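Local coordinates for protein squalene synthase HpnC (Alicyclobacillus acidocaldarius subsp. acidocaldarius, PDB 4HD1) that probably condenses isoprenyl diphosphates as a member of the squalene/phytoene synthase family, consistent with a role in making squalene, at residues A[123-128]-A[214-219]. Residues are numbered along the deposited sequence; the frame is centred on the assembly and turned at random.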
ATOM      1  N   ASP A 123     -11.374  -6.859  14.968  1.00 80.75           N
ATOM      2  CA  ASP A 123     -11.600  -7.918  15.947  1.00 86.25           C
ATOM      3  C   ASP A 123     -10.414  -8.877  16.081  1.00 87.51           C
ATOM      4  O   ASP A 123      -9.932  -9.124  17.191  1.00104.90           O
ATOM      5  CB  ASP A 123     -12.866  -8.693  15.582  1.00 94.69           C
ATOM      6  CG  ASP A 123     -13.566  -9.261  16.788  1.00110.18           C
ATOM      7  OD1 ASP A 123     -13.060 -10.244  17.372  1.00150.13           O
ATOM      8  OD2 ASP A 123     -14.635  -8.720  17.142  1.00111.93           O
ATOM      9  N   THR A 124      -9.953  -9.419  14.952  1.00 84.11           N
ATOM     10  CA  THR A 124      -8.887 -10.427  14.956  1.00 84.93           C
ATOM     11  C   THR A 124      -7.748 -10.083  14.003  1.00 82.27           C
ATOM     12  O   THR A 124      -7.868  -9.189  13.160  1.00 79.08           O
ATOM     13  CB  THR A 124      -9.412 -11.853  14.627  1.00 83.46           C
ATOM     14  OG1 THR A 124      -9.878 -11.909  13.270  1.00 75.74           O
ATOM     15  CG2 THR A 124     -10.537 -12.267  15.579  1.00 77.04           C
ATOM     16  N   TRP A 125      -6.643 -10.807  14.152  1.00 83.38           N
ATOM     17  CA  TRP A 125      -5.512 -10.714  13.235  1.00 80.60           C
ATOM     18  C   TRP A 125      -5.921 -11.019  11.820  1.00 78.29           C
ATOM     19  O   TRP A 125      -5.446 -10.373  10.886  1.00 77.14           O
ATOM     20  CB  TRP A 125      -4.383 -11.641  13.678  1.00 81.25           C
ATOM     21  CG  TRP A 125      -3.325 -11.832  12.617  1.00 85.84           C
ATOM     22  CD1 TRP A 125      -3.089 -12.966  11.845  1.00 85.01           C
ATOM     23  CD2 TRP A 125      -2.344 -10.843  12.149  1.00 87.93           C
ATOM     24  NE1 TRP A 125      -2.052 -12.759  10.974  1.00 83.76           N
ATOM     25  CE2 TRP A 125      -1.559 -11.510  11.103  1.00 89.87           C
ATOM     26  CE3 TRP A 125      -2.037  -9.530  12.488  1.00 88.35           C
ATOM     27  CZ2 TRP A 125      -0.523 -10.869  10.439  1.00 92.11           C
ATOM     28  CZ3 TRP A 125      -0.990  -8.894  11.812  1.00 90.55           C
ATOM     29  CH2 TRP A 125      -0.254  -9.548  10.813  1.00 94.88           C
ATOM     30  N   GLU A 126      -6.811 -11.997  11.653  1.00 80.20           N
ATOM     31  CA  GLU A 126      -7.330 -12.379  10.335  1.00 82.79           C
ATOM     32  C   GLU A 126      -8.063 -11.229   9.646  1.00 81.40           C
ATOM     33  O   GLU A 126      -7.959 -11.067   8.430  1.00 81.42           O
ATOM     34  CB  GLU A 126      -8.246 -13.605  10.430  1.00 84.14           C
ATOM     35  CG  GLU A 126      -7.518 -14.930  10.600  1.00 94.23           C
ATOM     36  CD  GLU A 126      -6.915 -15.117  11.988  1.00104.69           C
ATOM     37  OE1 GLU A 126      -7.569 -14.758  12.995  1.00104.69           O
ATOM     38  OE2 GLU A 126      -5.781 -15.634  12.072  1.00111.26           O
ATOM     39  N   ASP A 127      -8.793 -10.437  10.433  1.00 79.59           N
ATOM     40  CA  ASP A 127      -9.494  -9.258   9.924  1.00 77.99           C
ATOM     41  C   ASP A 127      -8.518  -8.191   9.443  1.00 74.00           C
ATOM     42  O   ASP A 127      -8.712  -7.614   8.371  1.00 76.18           O
ATOM     43  CB  ASP A 127     -10.439  -8.678  10.981  1.00 78.53           C
ATOM     44  CG  ASP A 127     -11.549  -9.644  11.370  1.00 84.81           C
ATOM     45  OD1 ASP A 127     -11.851 -10.570  10.587  1.00 87.42           O
ATOM     46  OD2 ASP A 127     -12.123  -9.477  12.464  1.00 90.23           O
ATOM     47  N   LEU A 128      -7.471  -7.937  10.227  1.00 68.42           N
ATOM     48  CA  LEU A 128      -6.443  -6.981   9.832  1.00 69.14           C
ATOM     49  C   LEU A 128      -5.688  -7.466   8.589  1.00 71.41           C
ATOM     50  O   LEU A 128      -5.520  -6.714   7.623  1.00 69.73           O
ATOM     51  CB  LEU A 128      -5.477  -6.698  10.983  1.00 66.19           C
ATOM     52  CG  LEU A 128      -4.394  -5.650  10.699  1.00 68.17           C
ATOM     53  CD1 LEU A 128      -5.008  -4.333  10.248  1.00 65.05           C
ATOM     54  CD2 LEU A 128      -3.487  -5.441  11.905  1.00 67.96           C
ATOM     55  N   ALA A 214       4.330  -6.374  20.686  1.00 83.00           N
ATOM     56  CA  ALA A 214       5.404  -7.341  20.434  1.00 84.70           C
ATOM     57  C   ALA A 214       4.948  -8.502  19.558  1.00 82.06           C
ATOM     58  O   ALA A 214       5.665  -8.898  18.647  1.00 82.06           O
ATOM     59  CB  ALA A 214       5.997  -7.850  21.743  1.00 87.79           C
ATOM     60  N   LEU A 215       3.754  -9.028  19.822  1.00 79.95           N
ATOM     61  CA  LEU A 215       3.196 -10.101  19.002  1.00 83.65           C
ATOM     62  C   LEU A 215       3.031  -9.682  17.536  1.00 83.59           C
ATOM     63  O   LEU A 215       3.324 -10.464  16.628  1.00 87.24           O
ATOM     64  CB  LEU A 215       1.856 -10.581  19.565  1.00 81.41           C
ATOM     65  CG  LEU A 215       1.194 -11.738  18.806  1.00 83.59           C
ATOM     66  CD1 LEU A 215       2.017 -13.016  18.919  1.00 86.26           C
ATOM     67  CD2 LEU A 215      -0.234 -11.968  19.279  1.00 85.50           C
ATOM     68  N   GLU A 216       2.564  -8.454  17.317  1.00 80.77           N
ATOM     69  CA  GLU A 216       2.384  -7.924  15.960  1.00 80.47           C
ATOM     70  C   GLU A 216       3.724  -7.729  15.255  1.00 78.83           C
ATOM     71  O   GLU A 216       3.880  -8.094  14.088  1.00 78.17           O
ATOM     72  CB  GLU A 216       1.591  -6.605  15.963  1.00 77.30           C
ATOM     73  CG  GLU A 216       0.296  -6.604  16.772  1.00 76.86           C
ATOM     74  CD  GLU A 216      -0.635  -7.774  16.473  1.00 81.02           C
ATOM     75  OE1 GLU A 216      -0.403  -8.537  15.512  1.00 84.51           O
ATOM     76  OE2 GLU A 216      -1.620  -7.931  17.215  1.00 82.58           O
ATOM     77  N   VAL A 217       4.682  -7.155  15.983  1.00 75.94           N
ATOM     78  CA  VAL A 217       6.039  -6.961  15.489  1.00 75.18           C
ATOM     79  C   VAL A 217       6.641  -8.287  15.006  1.00 76.93           C
ATOM     80  O   VAL A 217       7.184  -8.350  13.900  1.00 77.47           O
ATOM     81  CB  VAL A 217       6.933  -6.286  16.557  1.00 74.72           C
ATOM     82  CG1 VAL A 217       8.400  -6.289  16.134  1.00 75.18           C
ATOM     83  CG2 VAL A 217       6.454  -4.865  16.819  1.00 70.79           C
ATOM     84  N   ASP A 218       6.513  -9.335  15.821  1.00 74.73           N
ATOM     85  CA  ASP A 218       6.986 -10.678  15.468  1.00 77.92           C
ATOM     86  C   ASP A 218       6.316 -11.214  14.205  1.00 75.72           C
ATOM     87  O   ASP A 218       6.984 -11.794  13.349  1.00 77.74           O
ATOM     88  CB  ASP A 218       6.749 -11.670  16.618  1.00 79.22           C
ATOM     89  CG  ASP A 218       7.566 -11.351  17.867  1.00 80.00           C
ATOM     90  OD1 ASP A 218       8.335 -10.365  17.873  1.00 72.39           O
ATOM     91  OD2 ASP A 218       7.428 -12.105  18.856  1.00 82.78           O
ATOM     92  N   ARG A 219       4.999 -11.027  14.102  1.00 74.69           N
ATOM     93  CA  ARG A 219       4.231 -11.470  12.937  1.00 78.78           C
ATOM     94  C   ARG A 219       4.744 -10.811  11.658  1.00 75.89           C
ATOM     95  O   ARG A 219       4.892 -11.472  10.620  1.00 73.09           O
ATOM     96  CB  ARG A 219       2.750 -11.142  13.112  1.00 82.21           C
ATOM     97  CG  ARG A 219       1.992 -12.058  14.055  1.00 89.15           C
ATOM     98  CD  ARG A 219       0.502 -11.815  13.902  1.00 91.96           C
ATOM     99  NE  ARG A 219      -0.319 -12.751  14.668  1.00 92.96           N
ATOM    100  CZ  ARG A 219      -1.139 -12.400  15.654  1.00100.55           C
ATOM    101  NH1 ARG A 219      -1.261 -11.129  16.008  1.00 98.35           N
ATOM    102  NH2 ARG A 219      -1.845 -13.326  16.288  1.00106.51           N
TER
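R219 of helix 207-227 lies along one face of the W125 indole at the start of helix 125-135. Its CB passes the far rim of the six-membered ring, 4.1 Å from W125 CH2. The chain then runs extended from CG to NE, which carries CD over the six-membered ring of W125. R219 CD sits 3.4 Å from that ring's centroid, and its offset of 11° from the ring normal makes this a CH-pi contact. NE lies 3.8 Å from W125 CG, and CZ stands 4.2 Å from the centroid of the five-membered ring, over the face, as a cation-pi pair. Because the guanidinium and indole planes differ by only 13°, this end of the contact is a flat stack; L215 CG sits over the opposite guanidinium face, toward its rim. At the tip, R219 NH1 donates to E216 OE1 at 2.8 Å in a salt bridge. E216 OE1 lies in the guanidinium plane, while NH1 meets it on the syn side but 29° out of the carboxylate plane. The flat stack and this in-plane bond together probably fix how the guanidinium is turned, and D189 of helix 187-191 gives NH1 a second carboxylate. The same E216 OE1 comes within 3.6 Å of W125 CE3. Replacing W125 with an alanine would probably uncover one guanidinium face and leave R219 held mainly by its acidic partners. At this helix start T124, the N-cap residue, and D127 form a capping box through two weak bonds. The contact joins this N-capped start to the middle of helix 207-227 through an arginine-tryptophan cation-pi stack, within the all-helical squalene/phytoene synthase fold.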